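Local coordinates for protein putative N-acetylmuramoyl-L-alanine amidase,autolysin cwp6 (Peptoclostridium difficile, PDB 5J72) that probably hydrolyses the N-acetylmuramoyl-L-alanine amide bond of peptidoglycan with a zinc-dependent amidase domain, and carries CWB2 modules that anchor it in the cell wall, at residues A[527-532]-A[627-632]; A[539-544]-A[565-570]; A[543-548]-A[557-562]; A[561-566]-A[575-580]. All coordinates share one frame; numbering follows the deposited sequence.

Contact 1 of 4, residues A[527-532]-A[627-632]; sequences TSIHYN and TQIGIG. With ZN (zinc ion), chain I.
I529 on the strand and I629 on the helix share one extended shape: each CG1 sits beside the backbone N (chi1 -68° and -66°) and the chain runs straight on from there, which puts both CD1 methyls at the far ends of their side chains, where they meet. This is a helix-on-sheet contact in the zinc amidase domain, where the C-terminal helix 619-637 packs on strand 525-532 of a mixed six-stranded sheet. The meeting is light: I529 CD1 lies 4.4 Å from I629 CD1, and T527 CG2 lies at the same 4.4 Å from I629 CG2, so the two branches of a single helix residue serve two strand residues. The backbones stay well apart here, with 9.2 Å between the CA atoms of T527 and I629. Helices 477-494 and 554-569 border the same isoleucine through T488, I562 and I566, and all three touching residues are buried. H530, next along the strand from I529, turns its imidazole to the zinc ion, which H460, E477 and three waters also bind. S528 OG, held by D457, lies at the edge of that imidazole, in its plane; H530 ND1 binds the zinc at 2.2 Å.

Contact 2 of 4, residues A[539-544]-A[565-570]; sequences NGVEIY and RILEKF
V541 splits its two methyls between neighbouring helix residues, CG2 going to I566 and CG1 to L567. The valine stands at the start of strand 541-544, and its partners lie near the C-terminal end of helix 554-569, which connects that strand to strand 574-578 in a beta-alpha-beta unit. V541 CG2 meets I566 CD1 at 3.9 Å; V541 CG1 meets L567 CD2 at the same 3.9 Å, with L567 CG just behind. The valine torsion explains the fork: CG1 lies between the backbone N and the carbonyl carbon (chi1 53°), leaving CG2 anti to the N. I566 continues inward to V602, M625 and I629, and this is the dense side. L567 is partly exposed and marks the margin; I543 CD1 stays 4.8 Å from I566 CD1.

The solvent side of the helix is polar. There R565 NH2 bridges to E568 OE1 at 3.0 Å on the syn side of the carboxylate, nearly in the guanidinium plane, while R565 NE pairs with D635. E542, by contrast, is a buried carboxylate satisfied by its partners: Y544 OH donates to E542 OE2 from above the carboxylate plane, and R575 NE and K578 NZ both form salt bridges with E542 OE1. The ion pairs thus flank the contact, and the join itself is apolar, resting on dispersion and burial of methyl groups.

Contact 3 of 4, residues A[543-548]-A[557-562]; sequences IYYKVK and TAASNI
The end of strand 541-544 comes very close to helix 554-569 here, with only 5.8 Å between I543 CA and A559 CA. The two elements are the first strand and the helix of the beta-alpha-beta unit completed by strand 574-578, inside the amidase domain. I543 does most of the work, pressing both branches on the helix. I543 CG2, anti to the backbone N, rests on A559 CB at 3.5 Å; the CG1 arm, beside the N (chi1 -58°) and extended beyond, lays CD1 against A559 O and I562 CG2. I543 CD1 is 3.5 Å from I562 CG2, one turn on from the alanine, and 3.4 Å from A559 O. Both methyl-methyl distances are shorter than ordinary van der Waals contact, and the small A559 side chain is consistent with so close an approach. The side chains of I543 and I562 cross at about a right angle. I600 of strand 599-606 touches both of them, and I562 also runs on to I629 and I633 of the C-terminal helix. Y545, two residues on, adds a lesser touch, nearest through its CB: Y545 CB lies 4.1 Å from A559 CB.

Contact 4 of 4, residues A[561-566]-A[575-580]; sequences NILKRI and RGIKTR
The return half of a beta-alpha-beta unit closes here, where L563 of helix 554-569 packs on G576 and I577 of the next strand, 574-578. One methyl makes the whole contact. L563 has its CG anti to the backbone N, and chi1 176° with chi2 64° brings CD2 to the strand. L563 CD2 then lies 3.8 Å from I577 CG2 and 3.9 Å from G576 CA, the leucine and isoleucine side chains meeting at a slant. G576 presents bare backbone to the methyl, and its positive phi is a conformation in which a CB would run into the carbonyl O of R575.

Strand 574-578 lies at the edge of the amidase domain's six-stranded sheet, parallel to strand 541-544, so L563 also touches V541 and I543 on the neighbouring strand while I577 rests against Y545. L563 is buried, whereas G576 and I577 keep some exposure, as suits an outer strand.

The basic side chains R575 and K578 make no close contact with this part of the helix. K578 NZ curls back and donates to R575 O at 2.8 Å, arriving above the carbonyl plane (45° out of it). R575 NH1 bonds N539 O, tying strand 574-578 to the loop that leads into strand 541-544. Farther along, R580 makes a cation-pi contact with Y588.

How the contacts relate
Following the chain, strand 525-532 comes first; its contact 1 closes only at the C-terminal helix 619-637, and the other three contacts nest inside that long loop. Strand 541-544 and its continuation then pack on helix 554-569 twice, contact 3 closing the shorter loop near the helix's start and contact 2 a longer one enclosing it near its end. Contact 4 leaves the same helix for strand 574-578, and its loop overlaps that of contact 2, sharing R565 and I566. The two strands bond directly through I543 O and K578 N, completing the beta-alpha-beta unit. Q628 NE2 to R565 O joins helix 619-637 to helix 554-569, both packing on strands of the sheet.

Contact 1 of 4, residues A[527-532]-A[627-632]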
loop_
_atom_site.group_PDB
_atom_site.type_symbol
_atom_site.label_atom_id
_atom_site.label_comp_id
_atom_site.label_asym_id
_atom_site.label_seq_id
_atom_site.Cartn_x
_atom_site.Cartn_y
_atom_site.Cartn_z
ATOM N N THR A 527 16.592 -10.869 20.831
ATOM C CA THR A 527 15.462 -11.170 21.671
ATOM C C THR A 527 14.580 -12.241 21.009
ATOM O O THR A 527 14.016 -11.977 19.950
ATOM C CB THR A 527 14.634 -9.918 21.901
ATOM O OG1 THR A 527 15.483 -8.918 22.492
ATOM C CG2 THR A 527 13.510 -10.119 22.870
ATOM N N SER A 528 14.458 -13.415 21.644
ATOM C CA SER A 528 13.589 -14.464 21.150
ATOM C C SER A 528 12.255 -14.285 21.821
ATOM O O SER A 528 12.201 -14.010 23.027
ATOM C CB SER A 528 14.238 -15.831 21.427
ATOM O OG SER A 528 13.432 -16.899 20.957
ATOM N N ILE A 529 11.137 -14.413 21.085
ATOM C CA ILE A 529 9.832 -14.166 21.640
ATOM C C ILE A 529 9.045 -15.441 21.556
ATOM O O ILE A 529 8.873 -15.997 20.464
ATOM C CB ILE A 529 9.123 -13.003 20.839
ATOM C CG1 ILE A 529 9.891 -11.671 21.122
ATOM C CG2 ILE A 529 7.660 -12.808 21.298
ATOM C CD1 ILE A 529 9.391 -10.492 20.279
ATOM N N HIS A 530 8.553 -15.890 22.697
ATOM C CA HIS A 530 7.828 -17.148 22.832
ATOM C C HIS A 530 6.589 -17.002 23.725
ATOM O O HIS A 530 6.405 -15.959 24.356
ATOM C CB HIS A 530 8.777 -18.190 23.465
ATOM C CG HIS A 530 9.804 -18.716 22.501
ATOM N ND1 HIS A 530 9.728 -20.008 21.965
ATOM C CD2 HIS A 530 10.907 -18.113 21.972
ATOM C CE1 HIS A 530 10.765 -20.115 21.139
ATOM N NE2 HIS A 530 11.512 -19.013 21.095
ATOM N N TYR A 531 5.715 -18.033 23.750
ATOM C CA TYR A 531 4.547 -18.052 24.638
ATOM C C TYR A 531 4.655 -19.346 25.480
ATOM O O TYR A 531 5.082 -20.373 24.943
ATOM C CB TYR A 531 3.245 -17.998 23.840
ATOM C CG TYR A 531 2.908 -16.569 23.477
ATOM C CD1 TYR A 531 1.995 -15.834 24.226
ATOM C CD2 TYR A 531 3.554 -15.927 22.421
ATOM C CE1 TYR A 531 1.745 -14.494 23.949
ATOM C CE2 TYR A 531 3.308 -14.584 22.135
ATOM C CZ TYR A 531 2.409 -13.871 22.904
ATOM O OH TYR A 531 2.171 -12.540 22.625
ATOM N N ASN A 532 4.341 -19.284 26.791
ATOM C CA ASN A 532 4.473 -20.433 27.710
ATOM C C ASN A 532 3.258 -21.319 27.683
ATOM O O ASN A 532 2.247 -20.986 27.061
ATOM C CB ASN A 532 4.634 -19.972 29.157
ATOM C CG ASN A 532 5.950 -20.357 29.712
ATOM O OD1 ASN A 532 6.409 -21.469 29.456
ATOM N ND2 ASN A 532 6.658 -19.490 30.440
ATOM N N THR A 627 4.863 -3.891 21.340
ATOM C CA THR A 627 5.377 -2.545 21.568
ATOM C C THR A 627 6.128 -2.455 22.951
ATOM O O THR A 627 7.229 -1.894 23.006
ATOM C CB THR A 627 4.193 -1.564 21.651
ATOM O OG1 THR A 627 3.530 -1.614 20.360
ATOM C CG2 THR A 627 4.719 -0.082 21.989
ATOM N N GLN A 628 5.527 -2.987 24.017
ATOM C CA GLN A 628 6.184 -2.937 25.345
ATOM C C GLN A 628 7.523 -3.653 25.304
ATOM O O GLN A 628 8.532 -3.196 25.882
ATOM C CB GLN A 628 5.274 -3.556 26.403
ATOM C CG GLN A 628 3.941 -2.825 26.612
ATOM C CD GLN A 628 4.174 -1.328 26.828
ATOM O OE1 GLN A 628 3.852 -0.490 25.972
ATOM N NE2 GLN A 628 4.806 -0.950 27.967
ATOM N N ILE A 629 7.565 -4.812 24.600
ATOM C CA ILE A 629 8.831 -5.464 24.509
ATOM C C ILE A 629 9.827 -4.564 23.789
ATOM O O ILE A 629 10.985 -4.491 24.190
ATOM C CB ILE A 629 8.667 -6.840 23.776
ATOM C CG1 ILE A 629 7.816 -7.786 24.663
ATOM C CG2 ILE A 629 10.061 -7.428 23.469
ATOM C CD1 ILE A 629 7.398 -9.166 23.921
ATOM N N GLY A 630 9.363 -3.855 22.700
ATOM C CA GLY A 630 10.275 -2.987 21.974
ATOM C C GLY A 630 10.745 -1.840 22.893
ATOM O O GLY A 630 11.913 -1.428 22.811
ATOM N N ILE A 631 9.858 -1.340 23.722
ATOM C CA ILE A 631 10.265 -0.203 24.615
ATOM C C ILE A 631 11.348 -0.732 25.596
ATOM O O ILE A 631 12.364 -0.057 25.812
ATOM C CB ILE A 631 9.052 0.358 25.393
ATOM C CG1 ILE A 631 8.073 1.111 24.422
ATOM C CG2 ILE A 631 9.580 1.416 26.498
ATOM C CD1 ILE A 631 6.669 1.291 25.049
ATOM N N GLY A 632 11.121 -1.927 26.165
ATOM C CA GLY A 632 12.116 -2.519 27.067
ATOM C C GLY A 632 13.438 -2.706 26.370
ATOM O O GLY A 632 14.495 -2.520 26.952
HETATM ZN ZN ZN I . 8.411 -21.651 22.594
HETATM O O HOH W 1 7.996 -21.405 24.699
HETATM O O HOH W 2 10.139 -22.816 23.148
HETATM O O HOH W 3 7.265 -23.614 23.179
#

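Contact 2 of 4, residues A[539-544]-A[565-570]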
loop_
_atom_site.group_PDB
_atom_site.type_symbol
_atom_site.label_atom_id
_atom_site.label_comp_id
_atom_site.label_asym_id
_atom_site.label_seq_id
_atom_site.Cartn_x
_atom_site.Cartn_y
_atom_site.Cartn_z
ATOM N N ASN A 539 0.596 -19.267 34.631
ATOM C CA ASN A 539 0.157 -17.974 34.098
ATOM C C ASN A 539 1.236 -16.961 34.470
ATOM O O ASN A 539 2.004 -17.199 35.414
ATOM C CB ASN A 539 -1.225 -17.540 34.658
ATOM C CG ASN A 539 -1.218 -17.273 36.164
ATOM O OD1 ASN A 539 -1.462 -18.198 36.951
ATOM N ND2 ASN A 539 -0.884 -16.068 36.642
ATOM N N GLY A 540 1.305 -15.847 33.719
ATOM C CA GLY A 540 2.301 -14.816 33.978
ATOM C C GLY A 540 3.368 -14.731 32.894
ATOM O O GLY A 540 3.328 -15.456 31.893
ATOM N N VAL A 541 4.346 -13.834 33.127
ATOM C CA VAL A 541 5.441 -13.546 32.205
ATOM C C VAL A 541 6.775 -13.829 32.908
ATOM O O VAL A 541 6.918 -13.584 34.122
ATOM C CB VAL A 541 5.319 -12.034 31.757
ATOM C CG1 VAL A 541 5.245 -11.108 32.969
ATOM C CG2 VAL A 541 6.532 -11.608 30.928
ATOM N N GLU A 542 7.753 -14.360 32.157
ATOM C CA GLU A 542 9.103 -14.618 32.658
ATOM C C GLU A 542 10.042 -14.446 31.512
ATOM O O GLU A 542 9.630 -14.617 30.367
ATOM C CB GLU A 542 9.249 -16.045 33.202
ATOM C CG GLU A 542 8.809 -17.100 32.180
ATOM C CD GLU A 542 8.746 -18.513 32.828
ATOM O OE1 GLU A 542 8.512 -18.600 34.073
ATOM O OE2 GLU A 542 8.952 -19.509 32.105
ATOM N N ILE A 543 11.267 -14.106 31.789
ATOM C CA ILE A 543 12.216 -13.948 30.722
ATOM C C ILE A 543 13.469 -14.701 31.139
ATOM O O ILE A 543 13.894 -14.571 32.283
ATOM C CB ILE A 543 12.494 -12.423 30.525
ATOM C CG1 ILE A 543 11.125 -11.667 30.207
ATOM C CG2 ILE A 543 13.556 -12.225 29.416
ATOM C CD1 ILE A 543 11.274 -10.213 29.928
ATOM N N TYR A 544 14.076 -15.446 30.232
ATOM C CA TYR A 544 15.326 -16.133 30.499
ATOM C C TYR A 544 16.464 -15.322 30.043
ATOM O O TYR A 544 16.380 -14.708 28.957
ATOM C CB TYR A 544 15.363 -17.468 29.743
ATOM C CG TYR A 544 14.429 -18.448 30.386
ATOM C CD1 TYR A 544 13.118 -18.550 29.975
ATOM C CD2 TYR A 544 14.842 -19.226 31.474
ATOM C CE1 TYR A 544 12.226 -19.388 30.619
ATOM C CE2 TYR A 544 13.957 -20.059 32.126
ATOM C CZ TYR A 544 12.648 -20.137 31.698
ATOM O OH TYR A 544 11.740 -20.927 32.350
ATOM N N ARG A 565 8.546 -3.282 31.399
ATOM C CA ARG A 565 7.608 -2.653 30.415
ATOM C C ARG A 565 6.373 -3.490 30.156
ATOM O O ARG A 565 5.286 -2.945 30.027
ATOM C CB ARG A 565 8.347 -2.345 29.127
ATOM C CG ARG A 565 9.475 -1.306 29.340
ATOM C CD ARG A 565 8.943 0.015 29.973
ATOM N NE ARG A 565 9.971 1.025 29.756
ATOM C CZ ARG A 565 9.777 2.328 29.919
ATOM N NH1 ARG A 565 10.755 3.181 29.663
ATOM N NH2 ARG A 565 8.612 2.781 30.356
ATOM N N ILE A 566 6.511 -4.831 30.098
ATOM C CA ILE A 566 5.331 -5.631 29.844
ATOM C C ILE A 566 4.325 -5.443 30.963
ATOM O O ILE A 566 3.118 -5.240 30.735
ATOM C CB ILE A 566 5.725 -7.131 29.738
ATOM C CG1 ILE A 566 6.540 -7.342 28.438
ATOM C CG2 ILE A 566 4.435 -8.024 29.763
ATOM C CD1 ILE A 566 7.019 -8.807 28.319
ATOM N N LEU A 567 4.839 -5.524 32.209
ATOM C CA LEU A 567 3.973 -5.405 33.370
ATOM C C LEU A 567 3.343 -4.002 33.456
ATOM O O LEU A 567 2.297 -3.883 34.070
ATOM C CB LEU A 567 4.775 -5.779 34.614
ATOM C CG LEU A 567 5.087 -7.320 34.669
ATOM C CD1 LEU A 567 6.131 -7.652 35.741
ATOM C CD2 LEU A 567 3.785 -8.063 34.962
ATOM N N GLU A 568 3.947 -2.959 32.834
ATOM C CA GLU A 568 3.330 -1.617 32.848
ATOM C C GLU A 568 1.982 -1.631 32.108
ATOM O O GLU A 568 1.160 -0.766 32.393
ATOM C CB GLU A 568 4.305 -0.547 32.215
ATOM C CG GLU A 568 5.487 -0.295 33.149
ATOM C CD GLU A 568 6.476 0.788 32.668
ATOM O OE1 GLU A 568 6.328 1.307 31.538
ATOM O OE2 GLU A 568 7.421 1.118 33.468
ATOM N N LYS A 569 1.707 -2.604 31.179
ATOM C CA LYS A 569 0.428 -2.610 30.421
ATOM C C LYS A 569 -0.356 -3.853 30.602
ATOM O O LYS A 569 -1.466 -3.941 30.116
ATOM C CB LYS A 569 0.640 -2.515 28.888
ATOM C CG LYS A 569 1.419 -1.319 28.456
ATOM C CD LYS A 569 0.569 -0.079 28.440
ATOM C CE LYS A 569 1.428 1.032 28.974
ATOM N NZ LYS A 569 0.879 2.366 28.647
ATOM N N PHE A 570 0.214 -4.828 31.263
ATOM C CA PHE A 570 -0.453 -6.098 31.427
ATOM C C PHE A 570 -0.443 -6.535 32.894
ATOM O O PHE A 570 0.653 -6.750 33.426
ATOM C CB PHE A 570 0.304 -7.175 30.570
ATOM C CG PHE A 570 0.115 -6.950 29.087
ATOM C CD1 PHE A 570 -1.028 -7.389 28.444
ATOM C CD2 PHE A 570 1.053 -6.263 28.352
ATOM C CE1 PHE A 570 -1.225 -7.133 27.089
ATOM C CE2 PHE A 570 0.850 -6.010 26.987
ATOM C CZ PHE A 570 -0.292 -6.452 26.379
#

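Contact 3 of 4, residues A[543-548]-A[557-562]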
loop_
_atom_site.group_PDB
_atom_site.type_symbol
_atom_site.label_atom_id
_atom_site.label_comp_id
_atom_site.label_asym_id
_atom_site.label_seq_id
_atom_site.Cartn_x
_atom_site.Cartn_y
_atom_site.Cartn_z
ATOM N N ILE A 543 11.267 -14.106 31.789
ATOM C CA ILE A 543 12.216 -13.948 30.722
ATOM C C ILE A 543 13.469 -14.701 31.139
ATOM O O ILE A 543 13.894 -14.571 32.283
ATOM C CB ILE A 543 12.494 -12.423 30.525
ATOM C CG1 ILE A 543 11.125 -11.667 30.207
ATOM C CG2 ILE A 543 13.556 -12.225 29.416
ATOM C CD1 ILE A 543 11.274 -10.213 29.928
ATOM N N TYR A 544 14.076 -15.446 30.232
ATOM C CA TYR A 544 15.326 -16.133 30.499
ATOM C C TYR A 544 16.464 -15.322 30.043
ATOM O O TYR A 544 16.380 -14.708 28.957
ATOM C CB TYR A 544 15.363 -17.468 29.743
ATOM C CG TYR A 544 14.429 -18.448 30.386
ATOM C CD1 TYR A 544 13.118 -18.550 29.975
ATOM C CD2 TYR A 544 14.842 -19.226 31.474
ATOM C CE1 TYR A 544 12.226 -19.388 30.619
ATOM C CE2 TYR A 544 13.957 -20.059 32.126
ATOM C CZ TYR A 544 12.648 -20.137 31.698
ATOM O OH TYR A 544 11.740 -20.927 32.350
ATOM N N TYR A 545 17.562 -15.298 30.790
ATOM C CA TYR A 545 18.709 -14.540 30.335
ATOM C C TYR A 545 19.976 -15.425 30.539
ATOM O O TYR A 545 19.812 -16.520 31.046
ATOM C CB TYR A 545 18.798 -13.167 31.061
ATOM C CG TYR A 545 18.986 -13.300 32.562
ATOM C CD1 TYR A 545 17.911 -13.624 33.396
ATOM C CD2 TYR A 545 20.236 -13.127 33.141
ATOM C CE1 TYR A 545 18.092 -13.783 34.773
ATOM C CE2 TYR A 545 20.421 -13.269 34.516
ATOM C CZ TYR A 545 19.350 -13.599 35.323
ATOM O OH TYR A 545 19.567 -13.724 36.680
ATOM N N LYS A 546 21.169 -14.983 30.133
ATOM C CA LYS A 546 22.338 -15.870 30.192
ATOM C C LYS A 546 22.836 -16.058 31.653
ATOM O O LYS A 546 22.942 -15.083 32.404
ATOM C CB LYS A 546 23.451 -15.299 29.348
ATOM C CG LYS A 546 23.174 -15.248 27.862
ATOM C CD LYS A 546 24.380 -14.794 27.144
ATOM C CE LYS A 546 24.199 -14.838 25.669
ATOM N NZ LYS A 546 25.478 -14.511 24.924
ATOM N N VAL A 547 23.129 -17.302 32.039
ATOM C CA VAL A 547 23.573 -17.590 33.403
ATOM C C VAL A 547 24.822 -16.783 33.746
ATOM O O VAL A 547 24.939 -16.348 34.871
ATOM C CB VAL A 547 23.789 -19.130 33.539
ATOM C CG1 VAL A 547 25.019 -19.558 32.757
ATOM C CG2 VAL A 547 23.905 -19.514 35.019
ATOM N N LYS A 548 25.730 -16.553 32.803
ATOM C CA LYS A 548 26.941 -15.788 33.063
ATOM C C LYS A 548 26.655 -14.393 33.654
ATOM O O LYS A 548 27.528 -13.809 34.298
ATOM C CB LYS A 548 27.749 -15.640 31.771
ATOM C CG LYS A 548 27.353 -14.446 30.906
ATOM C CD LYS A 548 28.222 -14.346 29.679
ATOM C CE LYS A 548 28.021 -13.020 28.995
ATOM N NZ LYS A 548 28.873 -12.902 27.796
ATOM N N THR A 557 20.019 -6.991 32.527
ATOM C CA THR A 557 19.407 -5.661 32.448
ATOM C C THR A 557 18.274 -5.708 31.391
ATOM O O THR A 557 17.168 -5.199 31.631
ATOM C CB THR A 557 20.458 -4.638 32.048
ATOM O OG1 THR A 557 21.474 -4.612 33.080
ATOM C CG2 THR A 557 19.867 -3.246 31.880
ATOM N N ALA A 558 18.571 -6.328 30.251
ATOM C CA ALA A 558 17.580 -6.454 29.154
ATOM C C ALA A 558 16.363 -7.162 29.677
ATOM O O ALA A 558 15.251 -6.680 29.517
ATOM C CB ALA A 558 18.203 -7.247 27.997
ATOM N N ALA A 559 16.520 -8.302 30.374
ATOM C CA ALA A 559 15.332 -9.032 30.835
ATOM C C ALA A 559 14.527 -8.252 31.873
ATOM O O ALA A 559 13.292 -8.318 31.899
ATOM C CB ALA A 559 15.771 -10.415 31.426
ATOM N N SER A 560 15.243 -7.490 32.770
ATOM C CA SER A 560 14.555 -6.688 33.810
ATOM C C SER A 560 13.764 -5.552 33.162
ATOM O O SER A 560 12.593 -5.365 33.509
ATOM C CB SER A 560 15.562 -6.064 34.780
ATOM O OG SER A 560 16.451 -7.098 35.186
ATOM N N ASN A 561 14.399 -4.836 32.201
ATOM C CA ASN A 561 13.703 -3.730 31.488
ATOM C C ASN A 561 12.462 -4.230 30.776
ATOM O O ASN A 561 11.387 -3.649 30.921
ATOM C CB ASN A 561 14.646 -3.103 30.485
ATOM C CG ASN A 561 15.723 -2.295 31.115
ATOM O OD1 ASN A 561 15.520 -1.893 32.257
ATOM N ND2 ASN A 561 16.869 -2.044 30.468
ATOM N N ILE A 562 12.570 -5.339 29.987
ATOM C CA ILE A 562 11.372 -5.839 29.227
ATOM C C ILE A 562 10.310 -6.310 30.142
ATOM O O ILE A 562 9.115 -6.044 29.939
ATOM C CB ILE A 562 11.852 -6.985 28.250
ATOM C CG1 ILE A 562 12.791 -6.360 27.190
ATOM C CG2 ILE A 562 10.626 -7.703 27.631
ATOM C CD1 ILE A 562 13.647 -7.377 26.431
#

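Contact 4 of 4, residues A[561-566]-A[575-580]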
loop_
_atom_site.group_PDB
_atom_site.type_symbol
_atom_site.label_atom_id
_atom_site.label_comp_id
_atom_site.label_asym_id
_atom_site.label_seq_id
_atom_site.Cartn_x
_atom_site.Cartn_y
_atom_site.Cartn_z
ATOM N N ASN A 561 14.399 -4.836 32.201
ATOM C CA ASN A 561 13.703 -3.730 31.488
ATOM C C ASN A 561 12.462 -4.230 30.776
ATOM O O ASN A 561 11.387 -3.649 30.921
ATOM C CB ASN A 561 14.646 -3.103 30.485
ATOM C CG ASN A 561 15.723 -2.295 31.115
ATOM O OD1 ASN A 561 15.520 -1.893 32.257
ATOM N ND2 ASN A 561 16.869 -2.044 30.468
ATOM N N ILE A 562 12.570 -5.339 29.987
ATOM C CA ILE A 562 11.372 -5.839 29.227
ATOM C C ILE A 562 10.310 -6.310 30.142
ATOM O O ILE A 562 9.115 -6.044 29.939
ATOM C CB ILE A 562 11.852 -6.985 28.250
ATOM C CG1 ILE A 562 12.791 -6.360 27.190
ATOM C CG2 ILE A 562 10.626 -7.703 27.631
ATOM C CD1 ILE A 562 13.647 -7.377 26.431
ATOM N N LEU A 563 10.684 -7.028 31.195
ATOM C CA LEU A 563 9.664 -7.514 32.134
ATOM C C LEU A 563 8.911 -6.297 32.755
ATOM O O LEU A 563 7.706 -6.281 32.873
ATOM C CB LEU A 563 10.444 -8.322 33.258
ATOM C CG LEU A 563 9.528 -8.826 34.374
ATOM C CD1 LEU A 563 8.510 -9.827 33.869
ATOM C CD2 LEU A 563 10.391 -9.509 35.429
ATOM N N LYS A 564 9.684 -5.273 33.163
ATOM C CA LYS A 564 9.063 -4.053 33.720
ATOM C C LYS A 564 8.082 -3.471 32.677
ATOM O O LYS A 564 6.914 -3.229 33.002
ATOM C CB LYS A 564 10.181 -3.031 34.008
ATOM C CG LYS A 564 9.671 -1.715 34.588
ATOM C CD LYS A 564 10.832 -0.800 35.030
ATOM C CE LYS A 564 10.418 0.123 36.223
ATOM N NZ LYS A 564 11.103 1.466 36.182
ATOM N N ARG A 565 8.546 -3.282 31.399
ATOM C CA ARG A 565 7.608 -2.653 30.415
ATOM C C ARG A 565 6.373 -3.490 30.156
ATOM O O ARG A 565 5.286 -2.945 30.027
ATOM C CB ARG A 565 8.347 -2.345 29.127
ATOM C CG ARG A 565 9.475 -1.306 29.340
ATOM C CD ARG A 565 8.943 0.015 29.973
ATOM N NE ARG A 565 9.971 1.025 29.756
ATOM C CZ ARG A 565 9.777 2.328 29.919
ATOM N NH1 ARG A 565 10.755 3.181 29.663
ATOM N NH2 ARG A 565 8.612 2.781 30.356
ATOM N N ILE A 566 6.511 -4.831 30.098
ATOM C CA ILE A 566 5.331 -5.631 29.844
ATOM C C ILE A 566 4.325 -5.443 30.963
ATOM O O ILE A 566 3.118 -5.240 30.735
ATOM C CB ILE A 566 5.725 -7.131 29.738
ATOM C CG1 ILE A 566 6.540 -7.342 28.438
ATOM C CG2 ILE A 566 4.435 -8.024 29.763
ATOM C CD1 ILE A 566 7.019 -8.807 28.319
ATOM N N ARG A 575 6.589 -13.558 37.002
ATOM C CA ARG A 575 7.338 -14.750 37.359
ATOM C C ARG A 575 8.824 -14.470 37.443
ATOM O O ARG A 575 9.605 -15.355 37.788
ATOM C CB ARG A 575 7.010 -15.886 36.385
ATOM C CG ARG A 575 5.479 -16.032 36.158
ATOM C CD ARG A 575 5.158 -16.986 34.983
ATOM N NE ARG A 575 5.880 -18.253 35.125
ATOM C CZ ARG A 575 5.333 -19.364 35.605
ATOM N NH1 ARG A 575 4.051 -19.380 35.968
ATOM N NH2 ARG A 575 6.064 -20.464 35.740
ATOM N N GLY A 576 9.240 -13.243 37.139
ATOM C CA GLY A 576 10.637 -12.877 37.294
ATOM C C GLY A 576 11.495 -13.228 36.106
ATOM O O GLY A 576 10.993 -13.792 35.145
ATOM N N ILE A 577 12.787 -12.874 36.181
ATOM C CA ILE A 577 13.756 -13.185 35.158
ATOM C C ILE A 577 14.408 -14.504 35.643
ATOM O O ILE A 577 14.579 -14.680 36.861
ATOM C CB ILE A 577 14.719 -12.012 34.980
ATOM C CG1 ILE A 577 15.443 -11.639 36.283
ATOM C CG2 ILE A 577 13.902 -10.794 34.515
ATOM C CD1 ILE A 577 16.650 -10.749 36.023
ATOM N N LYS A 578 14.754 -15.418 34.745
ATOM C CA LYS A 578 15.274 -16.720 35.148
ATOM C C LYS A 578 16.469 -17.193 34.362
ATOM O O LYS A 578 16.712 -16.723 33.241
ATOM C CB LYS A 578 14.201 -17.727 34.916
ATOM C CG LYS A 578 12.950 -17.535 35.681
ATOM C CD LYS A 578 12.041 -18.666 35.335
ATOM C CE LYS A 578 11.001 -18.910 36.387
ATOM N NZ LYS A 578 10.024 -17.812 36.444
ATOM N N THR A 579 17.286 -18.092 34.953
ATOM C CA THR A 579 18.362 -18.691 34.199
ATOM C C THR A 579 18.070 -20.199 34.277
ATOM O O THR A 579 17.313 -20.652 35.141
ATOM C CB THR A 579 19.754 -18.356 34.668
ATOM O OG1 THR A 579 19.945 -18.859 35.995
ATOM C CG2 THR A 579 20.023 -16.909 34.647
ATOM N N ARG A 580 18.632 -20.963 33.352
ATOM C CA ARG A 580 18.417 -22.397 33.321
ATOM C C ARG A 580 19.642 -23.000 32.651
ATOM O O ARG A 580 20.120 -22.500 31.632
ATOM C CB ARG A 580 17.131 -22.711 32.611
ATOM C CG ARG A 580 16.705 -24.131 32.866
ATOM C CD ARG A 580 15.727 -24.609 31.819
ATOM N NE ARG A 580 15.754 -26.070 31.742
ATOM C CZ ARG A 580 14.734 -26.801 31.320
ATOM N NH1 ARG A 580 13.604 -26.217 30.938
ATOM N NH2 ARG A 580 14.836 -28.125 31.266
#